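Local coordinates for protein alkaline phosphatase (Thermus thermophilus, PDB 7KWD) that probably hydrolyses phosphate monoesters under alkaline conditions, as a homodimeric enzyme that binds zinc and magnesium ions, at residues S363-A368 with V375-A380; A285-V290 with D340-Q345; K123-A128 with H459-M464; N40-V45 with E298-F303. All coordinates share one frame; numbering follows the deposited sequence.

Overall arrangement
The four contacts illustrate how chemistry follows depth. Interaction 1, the most peripheral, joins helix 362-373 to the connection leading into helix 379-391 through a salt bridge, a bridging water and a small apolar patch. Interaction 2 is buried yet combines a leucine pair with a bound water, where a loop meets helix 283-306. Interactions 3 and 4 are core packing without any polar bond across them. Helix 283-306 serves both 2 and 4, and strand 40-46 joins 4 to 3: interaction 4 uses one side of the strand, while on the other Met464 SD packs on Val43 CG2 at 3.7 Å. Interactions 1 and 3 lie on opposite sides of the chain's centre, about 49 Å apart between centres.

Interaction 1: residues S363-A368 with V375-A380; sequences SQVKEA and VDLEDA
The flat carboxylate of Asp379 meets Lys366 through one oxygen: OD2 lies 2.6 Å from Lys366 NZ in a short salt bridge, with the ammonium some 20° out of the carboxylate plane. Lys366 reaches it because CG stands anti to the backbone N (chi1 -176°) and the chain bends at chi3, running alongside the peptide carbonyl of Leu377, whose O is 3.8 Å from Lys366 CD. Deeper in, Val365 CG1 meets Leu377 CD1 at 4.0 Å. A water ties the backbones together, donating to Lys366 O at 2.6 Å and to Val375 O, and accepting from Leu377 N at 2.9 Å. A methionine in place of Lys366 would probably deprive the Asp379 carboxylate of its ammonium partner and let that side chain turn more freely. The contact lies where the chain leaving helix 362-373 runs back along that helix before helix 379-391 begins; Glu378, the N-cap residue of the latter, turns to Arg416. The chemistry is therefore layered, with an apolar pair inside, a water between the main chains and a charge pair toward the surface, where solvent would be expected to weaken the ionic attraction.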
loop_
_atom_site.group_PDB
_atom_site.type_symbol
_atom_site.label_atom_id
_atom_site.label_comp_id
_atom_site.label_asym_id
_atom_site.label_seq_id
_atom_site.Cartn_x
_atom_site.Cartn_y
_atom_site.Cartn_z
ATOM N N SER A 363 9.461 25.746 25.087
ATOM C CA SER A 363 8.368 26.671 24.861
ATOM C C SER A 363 8.308 27.097 23.400
ATOM O O SER A 363 7.228 27.398 22.888
ATOM C CB SER A 363 8.537 27.878 25.773
ATOM O OG SER A 363 9.369 28.849 25.176
ATOM N N GLN A 364 9.452 27.147 22.718
ATOM C CA GLN A 364 9.458 27.566 21.317
ATOM C C GLN A 364 8.954 26.446 20.413
ATOM O O GLN A 364 8.175 26.698 19.487
ATOM C CB GLN A 364 10.866 28.006 20.909
ATOM C CG GLN A 364 11.433 29.103 21.819
ATOM C CD GLN A 364 12.880 29.416 21.537
ATOM O OE1 GLN A 364 13.766 28.574 21.741
ATOM N NE2 GLN A 364 13.132 30.628 21.059
ATOM N N VAL A 365 9.397 25.212 20.679
ATOM C CA VAL A 365 8.834 24.021 20.045
ATOM C C VAL A 365 7.315 24.041 20.148
ATOM O O VAL A 365 6.590 23.993 19.141
ATOM C CB VAL A 365 9.422 22.756 20.695
ATOM C CG1 VAL A 365 8.598 21.490 20.344
ATOM C CG2 VAL A 365 10.905 22.620 20.307
ATOM N N LYS A 366 6.818 24.116 21.381
ATOM C CA LYS A 366 5.382 24.106 21.621
ATOM C C LYS A 366 4.680 25.158 20.779
ATOM O O LYS A 366 3.623 24.895 20.191
ATOM C CB LYS A 366 5.134 24.300 23.121
ATOM C CG LYS A 366 3.696 24.224 23.556
ATOM C CD LYS A 366 3.536 24.121 25.101
ATOM C CE LYS A 366 4.623 23.277 25.769
ATOM N NZ LYS A 366 4.229 22.723 27.092
ATOM N N GLU A 367 5.272 26.341 20.665
ATOM C CA GLU A 367 4.635 27.370 19.859
ATOM C C GLU A 367 4.682 27.012 18.382
ATOM O O GLU A 367 3.722 27.282 17.646
ATOM C CB GLU A 367 5.295 28.724 20.112
ATOM C CG GLU A 367 4.860 29.838 19.176
ATOM C CD GLU A 367 3.361 30.085 19.146
ATOM O OE1 GLU A 367 2.616 29.529 19.997
ATOM O OE2 GLU A 367 2.936 30.849 18.253
ATOM N N ALA A 368 5.788 26.407 17.927
ATOM C CA ALA A 368 5.905 26.032 16.517
ATOM C C ALA A 368 4.847 25.000 16.130
ATOM O O ALA A 368 4.165 25.146 15.109
ATOM C CB ALA A 368 7.308 25.500 16.231
ATOM N N VAL A 375 -1.389 21.888 16.752
ATOM C CA VAL A 375 -1.238 20.851 17.766
ATOM C C VAL A 375 -0.790 21.513 19.066
ATOM O O VAL A 375 0.055 22.416 19.047
ATOM C CB VAL A 375 -0.206 19.782 17.326
ATOM C CG1 VAL A 375 0.314 18.951 18.513
ATOM C CG2 VAL A 375 -0.806 18.859 16.268
ATOM N N ASP A 376 -1.344 21.041 20.190
ATOM C CA ASP A 376 -1.015 21.541 21.531
ATOM C C ASP A 376 -0.240 20.440 22.242
ATOM O O ASP A 376 -0.828 19.501 22.781
ATOM C CB ASP A 376 -2.272 21.926 22.311
ATOM C CG ASP A 376 -2.961 23.150 21.736
ATOM O OD1 ASP A 376 -2.253 24.136 21.396
ATOM O OD2 ASP A 376 -4.211 23.128 21.611
ATOM N N LEU A 377 1.083 20.556 22.220
ATOM C CA LEU A 377 1.948 19.544 22.795
ATOM C C LEU A 377 1.979 19.616 24.318
ATOM O O LEU A 377 1.952 20.697 24.910
ATOM C CB LEU A 377 3.367 19.726 22.260
ATOM C CG LEU A 377 3.675 19.176 20.868
ATOM C CD1 LEU A 377 5.156 19.443 20.553
ATOM C CD2 LEU A 377 3.365 17.699 20.774
ATOM N N GLU A 378 2.064 18.450 24.940
ATOM C CA GLU A 378 2.408 18.351 26.337
ATOM C C GLU A 378 3.884 18.685 26.538
ATOM O O GLU A 378 4.711 18.557 25.624
ATOM C CB GLU A 378 2.132 16.938 26.854
ATOM C CG GLU A 378 0.668 16.536 26.920
ATOM C CD GLU A 378 0.500 15.060 27.255
ATOM O OE1 GLU A 378 1.369 14.527 27.977
ATOM O OE2 GLU A 378 -0.489 14.429 26.802
ATOM N N ASP A 379 4.214 19.083 27.779
ATOM C CA ASP A 379 5.601 19.350 28.145
ATOM C C ASP A 379 6.517 18.198 27.746
ATOM O O ASP A 379 7.557 18.408 27.121
ATOM C CB ASP A 379 5.730 19.592 29.654
ATOM C CG ASP A 379 4.862 20.721 30.142
ATOM O OD1 ASP A 379 4.356 20.618 31.276
ATOM O OD2 ASP A 379 4.698 21.712 29.402
ATOM N N ALA A 380 6.167 16.969 28.128
ATOM C CA ALA A 380 7.091 15.874 27.856
ATOM C C ALA A 380 7.298 15.666 26.360
ATOM O O ALA A 380 8.330 15.111 25.951
ATOM C CB ALA A 380 6.600 14.572 28.488
HETATM O O HOH W 1 1.997 23.009 20.986
#

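Interaction 2: residues A285-V290 with D340-Q345; sequences ATLWDV and DLLEPQ
Leu287 and Leu342 make the close apolar meeting here, one methyl against another, with Leu287 CD2 at 3.8 Å from Leu342 CD1. The same Leu287 methyl also rests 4.1 Å from Leu342 CB, so it sits against the base of its partner as well as the end. The two side chains reach their meeting point differently: Leu287 carries CG anti to its own backbone N (chi1 163°), whereas Leu342 places CG anti to its carbonyl carbon (chi1 -63°). They bridge backbones that stay well apart, the CA atoms of this pair being 8.5 Å from each other. Beside this tight spot the contact is looser and wet. Trp288 does not pack directly on the loop; its indole NE1 donates instead to a water at 3.0 Å. That water lies 2.7 Å from Gln345 O and 2.9 Å from Leu342 O, with more acceptors around it than it has protons to give. The two carbonyls converge on it because residues 340-345 wind through two overlapping type I turns. Gln345 sends its amide oxygen to Lys373. Around the contact, Leu287 also leans on Tyr60 of helix 51-65, and Trp288 on helix 234-239, so the loop before helix 349-356 is packed against helix 283-306 among several helices.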
loop_
_atom_site.group_PDB
_atom_site.type_symbol
_atom_site.label_atom_id
_atom_site.label_comp_id
_atom_site.label_asym_id
_atom_site.label_seq_id
_atom_site.Cartn_x
_atom_site.Cartn_y
_atom_site.Cartn_z
ATOM N N ALA A 285 2.714 17.586 4.903
ATOM C CA ALA A 285 3.578 17.942 3.788
ATOM C C ALA A 285 3.381 16.987 2.599
ATOM O O ALA A 285 3.320 17.427 1.445
ATOM C CB ALA A 285 5.038 17.961 4.233
ATOM N N THR A 286 3.237 15.693 2.873
ATOM C CA THR A 286 2.963 14.732 1.808
ATOM C C THR A 286 1.703 15.103 1.051
ATOM O O THR A 286 1.680 15.104 -0.186
ATOM C CB THR A 286 2.823 13.337 2.395
ATOM O OG1 THR A 286 4.034 13.008 3.069
ATOM C CG2 THR A 286 2.521 12.339 1.303
ATOM N N LEU A 287 0.650 15.430 1.784
ATOM C CA LEU A 287 -0.615 15.763 1.169
ATOM C C LEU A 287 -0.470 16.926 0.203
ATOM O O LEU A 287 -0.976 16.869 -0.919
ATOM C CB LEU A 287 -1.644 16.099 2.245
ATOM C CG LEU A 287 -2.885 16.846 1.768
ATOM C CD1 LEU A 287 -3.767 15.919 0.945
ATOM C CD2 LEU A 287 -3.702 17.368 2.965
ATOM N N TRP A 288 0.187 18.016 0.633
ATOM C CA TRP A 288 0.245 19.192 -0.227
ATOM C C TRP A 288 1.135 18.960 -1.445
ATOM O O TRP A 288 0.858 19.525 -2.508
ATOM C CB TRP A 288 0.669 20.442 0.577
ATOM C CG TRP A 288 -0.544 20.993 1.265
ATOM C CD1 TRP A 288 -0.855 20.883 2.577
ATOM C CD2 TRP A 288 -1.640 21.683 0.651
ATOM N NE1 TRP A 288 -2.060 21.467 2.826
ATOM C CE2 TRP A 288 -2.566 21.971 1.660
ATOM C CE3 TRP A 288 -1.917 22.095 -0.644
ATOM C CZ2 TRP A 288 -3.759 22.640 1.410
ATOM C CZ3 TRP A 288 -3.106 22.770 -0.894
ATOM C CH2 TRP A 288 -4.007 23.038 0.131
ATOM N N ASP A 289 2.171 18.122 -1.343
ATOM C CA ASP A 289 2.945 17.812 -2.550
ATOM C C ASP A 289 2.164 16.874 -3.468
ATOM O O ASP A 289 2.317 16.918 -4.698
ATOM C CB ASP A 289 4.317 17.219 -2.188
ATOM C CG ASP A 289 5.394 18.303 -2.022
ATOM O OD1 ASP A 289 5.063 19.354 -1.439
ATOM O OD2 ASP A 289 6.547 18.144 -2.509
ATOM N N VAL A 290 1.283 16.057 -2.901
ATOM C CA VAL A 290 0.409 15.260 -3.745
ATOM C C VAL A 290 -0.616 16.144 -4.421
ATOM O O VAL A 290 -0.957 15.924 -5.587
ATOM C CB VAL A 290 -0.273 14.154 -2.929
ATOM C CG1 VAL A 290 -1.315 13.441 -3.791
ATOM C CG2 VAL A 290 0.759 13.161 -2.455
ATOM N N ASP A 340 -9.554 15.771 8.482
ATOM C CA ASP A 340 -9.881 17.136 8.873
ATOM C C ASP A 340 -8.703 17.802 9.551
ATOM O O ASP A 340 -8.401 18.969 9.289
ATOM C CB ASP A 340 -11.074 17.154 9.813
ATOM C CG ASP A 340 -12.316 16.573 9.200
ATOM O OD1 ASP A 340 -12.470 16.644 7.958
ATOM O OD2 ASP A 340 -13.135 16.049 9.979
ATOM N N LEU A 341 -8.005 17.067 10.407
ATOM C CA LEU A 341 -6.927 17.626 11.223
ATOM C C LEU A 341 -5.702 18.029 10.405
ATOM O O LEU A 341 -4.783 18.645 10.955
ATOM C CB LEU A 341 -6.538 16.596 12.286
ATOM C CG LEU A 341 -7.045 16.642 13.724
ATOM C CD1 LEU A 341 -8.065 17.722 13.919
ATOM C CD2 LEU A 341 -7.572 15.315 14.202
ATOM N N LEU A 342 -5.668 17.715 9.110
ATOM C CA LEU A 342 -4.602 18.214 8.258
ATOM C C LEU A 342 -4.865 19.623 7.781
ATOM O O LEU A 342 -3.910 20.333 7.429
ATOM C CB LEU A 342 -4.406 17.297 7.044
ATOM C CG LEU A 342 -3.973 15.870 7.352
ATOM C CD1 LEU A 342 -3.458 15.146 6.096
ATOM C CD2 LEU A 342 -2.878 15.823 8.407
ATOM N N GLU A 343 -6.132 20.045 7.725
ATOM C CA GLU A 343 -6.420 21.347 7.136
ATOM C C GLU A 343 -5.792 22.496 7.927
ATOM O O GLU A 343 -5.428 23.504 7.296
ATOM C CB GLU A 343 -7.940 21.556 7.008
ATOM C CG GLU A 343 -8.314 22.853 6.245
ATOM C CD GLU A 343 -9.824 22.954 5.892
ATOM O OE1 GLU A 343 -10.191 23.721 4.973
ATOM O OE2 GLU A 343 -10.643 22.268 6.535
ATOM N N PRO A 344 -5.648 22.428 9.257
ATOM C CA PRO A 344 -4.985 23.524 9.986
ATOM C C PRO A 344 -3.498 23.630 9.752
ATOM O O PRO A 344 -2.930 24.676 10.105
ATOM C CB PRO A 344 -5.267 23.193 11.468
ATOM C CG PRO A 344 -6.567 22.378 11.417
ATOM C CD PRO A 344 -6.370 21.519 10.176
ATOM N N GLN A 345 -2.841 22.599 9.206
ATOM C CA GLN A 345 -1.386 22.647 9.062
ATOM C C GLN A 345 -0.971 23.753 8.103
ATOM O O GLN A 345 -1.652 24.042 7.120
ATOM C CB GLN A 345 -0.853 21.296 8.604
ATOM C CG GLN A 345 -1.084 20.238 9.647
ATOM C CD GLN A 345 -0.237 19.033 9.432
ATOM O OE1 GLN A 345 0.607 19.022 8.560
ATOM N NE2 GLN A 345 -0.439 18.011 10.248
HETATM O O HOH W 2 -2.991 22.318 5.517
#

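Interaction 3: residues K123-A128 with H459-M464; sequences KPFFAA and HVFRLM
Two helices meet near their N-terminal ends, residues 123-128 and 459-464 coming closest at Phe125 and Phe461, whose CA atoms are 7.4 Å apart. The centrepiece is a Met-aromatic contact within the layer of helices that covers one side of strand 40-46 in this alpha/beta fold. Met464 lies over one face of the Phe125 ring: its CB is 3.8 Å from the centroid of the Phe125 ring and only 14° off the normal, a CH-pi arrangement. The sulfur takes a more slanting place, Met464 SD being 4.7 Å from the centroid of the Phe125 ring at 38° off the normal. From there the thioether bends at chi3 (-69°) and brings its methyl back to the root of the aromatic side chain, Met464 CE to Phe125 CB measuring 3.8 Å. The methionine and phenylalanine chains thus lie antiparallel, overlapping along their length. Phe461 joins obliquely, with CE1 4.0 Å from Phe125 CD1, and is itself packed edge-to-face with Tyr472. Leu41 of strand 40-46 touches both Phe125 and Met464, tying the pair to the sheet. A serine in place of Phe125 would probably open a gap between the helices and leave the Met464 side chain without the ring face it packs on. The ring reaches far enough to touch backbone too: Phe125 CZ lies 3.4 Å from Met464 O.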
loop_
_atom_site.group_PDB
_atom_site.type_symbol
_atom_site.label_atom_id
_atom_site.label_comp_id
_atom_site.label_asym_id
_atom_site.label_seq_id
_atom_site.Cartn_x
_atom_site.Cartn_y
_atom_site.Cartn_z
ATOM N N LYS A 123 23.084 3.108 -21.077
ATOM C CA LYS A 123 22.575 4.226 -21.855
ATOM C C LYS A 123 21.150 4.481 -21.434
ATOM O O LYS A 123 20.284 3.624 -21.680
ATOM C CB LYS A 123 22.639 3.918 -23.347
ATOM C CG LYS A 123 22.302 5.096 -24.255
ATOM C CD LYS A 123 22.535 4.640 -25.687
ATOM C CE LYS A 123 22.109 5.653 -26.713
ATOM N NZ LYS A 123 22.360 5.108 -28.092
ATOM N N PRO A 124 20.848 5.602 -20.791
ATOM C CA PRO A 124 19.488 5.843 -20.314
ATOM C C PRO A 124 18.615 6.480 -21.386
ATOM O O PRO A 124 19.094 7.108 -22.335
ATOM C CB PRO A 124 19.700 6.816 -19.137
ATOM C CG PRO A 124 20.966 7.588 -19.506
ATOM C CD PRO A 124 21.763 6.730 -20.472
ATOM N N PHE A 125 17.309 6.351 -21.170
ATOM C CA PHE A 125 16.351 6.519 -22.263
ATOM C C PHE A 125 16.334 7.929 -22.821
ATOM O O PHE A 125 16.179 8.113 -24.032
ATOM C CB PHE A 125 14.932 6.118 -21.813
ATOM C CG PHE A 125 13.984 6.063 -22.942
ATOM C CD1 PHE A 125 14.064 5.034 -23.855
ATOM C CD2 PHE A 125 13.076 7.086 -23.159
ATOM C CE1 PHE A 125 13.231 5.008 -24.968
ATOM C CE2 PHE A 125 12.243 7.065 -24.251
ATOM C CZ PHE A 125 12.336 6.026 -25.163
ATOM N N PHE A 126 16.446 8.955 -21.979
ATOM C CA PHE A 126 16.354 10.291 -22.578
ATOM C C PHE A 126 17.621 10.631 -23.378
ATOM O O PHE A 126 17.582 11.483 -24.280
ATOM C CB PHE A 126 16.106 11.360 -21.509
ATOM C CG PHE A 126 14.674 11.448 -21.045
ATOM C CD1 PHE A 126 13.737 10.483 -21.407
ATOM C CD2 PHE A 126 14.258 12.521 -20.278
ATOM C CE1 PHE A 126 12.398 10.592 -20.996
ATOM C CE2 PHE A 126 12.919 12.624 -19.840
ATOM C CZ PHE A 126 11.999 11.665 -20.204
ATOM N N ALA A 127 18.749 9.994 -23.065
ATOM C CA ALA A 127 19.916 10.136 -23.929
ATOM C C ALA A 127 19.648 9.518 -25.303
ATOM O O ALA A 127 19.934 10.124 -26.350
ATOM C CB ALA A 127 21.131 9.518 -23.232
ATOM N N ALA A 128 19.042 8.333 -25.325
ATOM C CA ALA A 128 18.649 7.746 -26.592
ATOM C C ALA A 128 17.687 8.646 -27.347
ATOM O O ALA A 128 17.755 8.751 -28.568
ATOM C CB ALA A 128 17.991 6.387 -26.366
ATOM N N HIS A 459 9.821 -2.700 -16.840
ATOM C CA HIS A 459 8.937 -2.657 -17.995
ATOM C C HIS A 459 8.628 -1.231 -18.417
ATOM O O HIS A 459 8.246 -0.993 -19.575
ATOM C CB HIS A 459 7.650 -3.395 -17.717
ATOM C CG HIS A 459 6.880 -3.690 -18.953
ATOM N ND1 HIS A 459 7.411 -4.421 -19.993
ATOM C CD2 HIS A 459 5.651 -3.293 -19.353
ATOM C CE1 HIS A 459 6.523 -4.492 -20.967
ATOM N NE2 HIS A 459 5.445 -3.826 -20.599
ATOM N N VAL A 460 8.794 -0.265 -17.505
ATOM C CA VAL A 460 8.579 1.109 -17.910
ATOM C C VAL A 460 9.542 1.479 -19.032
ATOM O O VAL A 460 9.169 2.183 -19.988
ATOM C CB VAL A 460 8.690 2.051 -16.705
ATOM C CG1 VAL A 460 8.768 3.446 -17.232
ATOM C CG2 VAL A 460 7.501 1.809 -15.782
ATOM N N PHE A 461 10.775 0.966 -18.971
ATOM C CA PHE A 461 11.719 1.153 -20.070
ATOM C C PHE A 461 11.170 0.617 -21.391
ATOM O O PHE A 461 11.223 1.297 -22.414
ATOM C CB PHE A 461 13.028 0.457 -19.728
ATOM C CG PHE A 461 14.087 0.574 -20.795
ATOM C CD1 PHE A 461 14.760 1.771 -20.997
ATOM C CD2 PHE A 461 14.404 -0.519 -21.594
ATOM C CE1 PHE A 461 15.749 1.878 -21.957
ATOM C CE2 PHE A 461 15.373 -0.414 -22.567
ATOM C CZ PHE A 461 16.057 0.781 -22.743
ATOM N N ARG A 462 10.618 -0.606 -21.379
ATOM C CA ARG A 462 10.054 -1.175 -22.600
ATOM C C ARG A 462 8.882 -0.363 -23.125
ATOM O O ARG A 462 8.743 -0.170 -24.342
ATOM C CB ARG A 462 9.631 -2.622 -22.343
ATOM C CG ARG A 462 10.838 -3.474 -22.053
ATOM C CD ARG A 462 10.534 -4.955 -22.039
ATOM N NE ARG A 462 11.569 -5.603 -21.263
ATOM C CZ ARG A 462 11.474 -5.798 -19.956
ATOM N NH1 ARG A 462 10.370 -5.424 -19.317
ATOM N NH2 ARG A 462 12.473 -6.363 -19.305
ATOM N N LEU A 463 8.025 0.131 -22.228
ATOM C CA LEU A 463 6.904 0.944 -22.672
ATOM C C LEU A 463 7.379 2.243 -23.308
ATOM O O LEU A 463 6.833 2.686 -24.324
ATOM C CB LEU A 463 5.982 1.259 -21.502
ATOM C CG LEU A 463 5.339 0.076 -20.793
ATOM C CD1 LEU A 463 4.625 0.614 -19.553
ATOM C CD2 LEU A 463 4.417 -0.619 -21.706
ATOM N N MET A 464 8.368 2.891 -22.703
ATOM C CA MET A 464 8.890 4.111 -23.307
ATOM C C MET A 464 9.481 3.824 -24.676
ATOM O O MET A 464 9.290 4.605 -25.627
ATOM C CB MET A 464 9.936 4.750 -22.407
ATOM C CG MET A 464 9.370 5.197 -21.091
ATOM S SD MET A 464 10.405 6.383 -20.227
ATOM C CE MET A 464 11.826 5.402 -19.769
#

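Interaction 4: residues N40-V45 with E298-F303; sequences NLIVFV and ELLTAF
Phe303, whose backbone N donates to Leu299 O at 3.0 Å inside the helix, meets Ile42 across the contact with carbon alone, as no polar bond joins the two segments. The tip of Ile42 approaches its ring obliquely, CD1 standing 4.2 Å from Phe303 CD1. Leu300 does most of the remaining work with a single methyl. Leu300 CD1 fits between two strand side chains, 4.1 Å from Ile42 CG2 and 3.6 Å from Phe44 CD2, the nearest approach here. Phe44 and Leu300 cross at about a right angle, and the methyl approaches the ring obliquely, with Phe44 CG at 4.0 Å from Leu300 CD1. Ile42 divides its two branches between partners: with CG1 anti to the carbonyl carbon (chi1 -53°), the longer branch goes to Phe303 and the short one to Leu300. Alternation along the strand turns Ile42 and Phe44 to the helix, while Val43 points away. The axes of the two short segments are 10.9 Å apart at 162°, nearly antiparallel, a helix lying along a strand as in layered alpha/beta folds. Strand 40-46 leads directly toward the metal ligand Asp47, and Phe44 is about 6 Å, side chain to side chain, from Glu270, a ligand of the magnesium ion. Strands 265-271 and 310-325 run parallel to strand 40-46 and pair with it, helix 247-259 packs beside Leu300 and Phe303, and helix 459-468 covers Leu41 and Val43 on the other face.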
loop_
_atom_site.group_PDB
_atom_site.type_symbol
_atom_site.label_atom_id
_atom_site.label_comp_id
_atom_site.label_asym_id
_atom_site.label_seq_id
_atom_site.Cartn_x
_atom_site.Cartn_y
_atom_site.Cartn_z
ATOM N N ASN A 40 5.667 12.076 -28.877
ATOM C CA ASN A 40 6.085 12.754 -27.656
ATOM C C ASN A 40 5.765 11.872 -26.454
ATOM O O ASN A 40 4.807 11.103 -26.462
ATOM C CB ASN A 40 5.395 14.107 -27.487
ATOM C CG ASN A 40 5.556 14.999 -28.693
ATOM O OD1 ASN A 40 6.656 15.173 -29.222
ATOM N ND2 ASN A 40 4.457 15.572 -29.142
ATOM N N LEU A 41 6.574 12.019 -25.407
ATOM C CA LEU A 41 6.471 11.195 -24.207
ATOM C C LEU A 41 6.656 12.113 -23.019
ATOM O O LEU A 41 7.666 12.818 -22.931
ATOM C CB LEU A 41 7.545 10.107 -24.193
ATOM C CG LEU A 41 7.631 9.246 -22.940
ATOM C CD1 LEU A 41 6.399 8.374 -22.823
ATOM C CD2 LEU A 41 8.893 8.402 -23.008
ATOM N N ILE A 42 5.708 12.077 -22.100
ATOM C CA ILE A 42 5.824 12.756 -20.811
ATOM C C ILE A 42 5.818 11.678 -19.750
ATOM O O ILE A 42 4.935 10.805 -19.766
ATOM C CB ILE A 42 4.675 13.756 -20.574
ATOM C CG1 ILE A 42 4.577 14.727 -21.751
ATOM C CG2 ILE A 42 4.904 14.494 -19.278
ATOM C CD1 ILE A 42 3.384 15.631 -21.733
ATOM N N VAL A 43 6.798 11.715 -18.852
ATOM C CA VAL A 43 6.872 10.778 -17.732
ATOM C C VAL A 43 6.755 11.586 -16.438
ATOM O O VAL A 43 7.621 12.413 -16.142
ATOM C CB VAL A 43 8.175 9.959 -17.746
ATOM C CG1 VAL A 43 8.159 8.914 -16.626
ATOM C CG2 VAL A 43 8.430 9.275 -19.120
ATOM N N PHE A 44 5.710 11.325 -15.664
ATOM C CA PHE A 44 5.399 12.059 -14.436
ATOM C C PHE A 44 5.666 11.082 -13.294
ATOM O O PHE A 44 4.891 10.142 -13.072
ATOM C CB PHE A 44 3.959 12.569 -14.465
ATOM C CG PHE A 44 3.622 13.525 -13.353
ATOM C CD1 PHE A 44 4.534 13.926 -12.421
ATOM C CD2 PHE A 44 2.292 13.984 -13.226
ATOM C CE1 PHE A 44 4.205 14.759 -11.378
ATOM C CE2 PHE A 44 1.954 14.869 -12.188
ATOM C CZ PHE A 44 2.918 15.254 -11.264
ATOM N N VAL A 45 6.785 11.284 -12.600
ATOM C CA VAL A 45 7.164 10.422 -11.478
ATOM C C VAL A 45 6.657 11.043 -10.183
ATOM O O VAL A 45 6.975 12.193 -9.873
ATOM C CB VAL A 45 8.679 10.226 -11.407
ATOM C CG1 VAL A 45 9.030 9.346 -10.198
ATOM C CG2 VAL A 45 9.194 9.653 -12.706
ATOM N N GLU A 298 -3.526 17.834 -14.162
ATOM C CA GLU A 298 -4.569 18.476 -14.929
ATOM C C GLU A 298 -3.968 19.177 -16.115
ATOM O O GLU A 298 -4.489 19.076 -17.226
ATOM C CB GLU A 298 -5.328 19.439 -14.032
ATOM C CG GLU A 298 -6.220 18.666 -13.075
ATOM C CD GLU A 298 -7.118 19.528 -12.218
ATOM O OE1 GLU A 298 -6.699 20.652 -11.868
ATOM O OE2 GLU A 298 -8.228 19.054 -11.870
ATOM N N LEU A 299 -2.819 19.820 -15.909
ATOM C CA LEU A 299 -2.101 20.445 -17.006
ATOM C C LEU A 299 -1.643 19.425 -18.038
ATOM O O LEU A 299 -1.778 19.631 -19.248
ATOM C CB LEU A 299 -0.897 21.196 -16.451
ATOM C CG LEU A 299 -0.689 22.549 -17.100
ATOM C CD1 LEU A 299 -1.886 23.449 -16.801
ATOM C CD2 LEU A 299 0.597 23.100 -16.541
ATOM N N LEU A 300 -1.051 18.320 -17.573
ATOM C CA LEU A 300 -0.478 17.357 -18.499
ATOM C C LEU A 300 -1.564 16.637 -19.280
ATOM O O LEU A 300 -1.389 16.363 -20.467
ATOM C CB LEU A 300 0.389 16.362 -17.728
ATOM C CG LEU A 300 1.610 16.982 -17.049
ATOM C CD1 LEU A 300 2.421 15.916 -16.311
ATOM C CD2 LEU A 300 2.491 17.760 -18.056
ATOM N N THR A 301 -2.680 16.283 -18.630
ATOM C CA THR A 301 -3.728 15.580 -19.366
ATOM C C THR A 301 -4.382 16.513 -20.383
ATOM O O THR A 301 -4.652 16.119 -21.522
ATOM C CB THR A 301 -4.769 14.985 -18.422
ATOM O OG1 THR A 301 -5.339 15.995 -17.589
ATOM C CG2 THR A 301 -4.147 13.913 -17.580
ATOM N N ALA A 302 -4.575 17.773 -20.020
ATOM C CA ALA A 302 -5.136 18.711 -20.989
ATOM C C ALA A 302 -4.207 18.865 -22.184
ATOM O O ALA A 302 -4.669 18.935 -23.323
ATOM C CB ALA A 302 -5.415 20.056 -20.321
ATOM N N PHE A 303 -2.890 18.876 -21.954
ATOM C CA PHE A 303 -1.958 18.857 -23.081
ATOM C C PHE A 303 -2.119 17.589 -23.933
ATOM O O PHE A 303 -2.146 17.654 -25.168
ATOM C CB PHE A 303 -0.515 18.983 -22.600
ATOM C CG PHE A 303 0.479 19.092 -23.734
ATOM C CD1 PHE A 303 1.041 17.953 -24.286
ATOM C CD2 PHE A 303 0.818 20.320 -24.271
ATOM C CE1 PHE A 303 1.927 18.037 -25.335
ATOM C CE2 PHE A 303 1.711 20.413 -25.318
ATOM C CZ PHE A 303 2.260 19.263 -25.861
#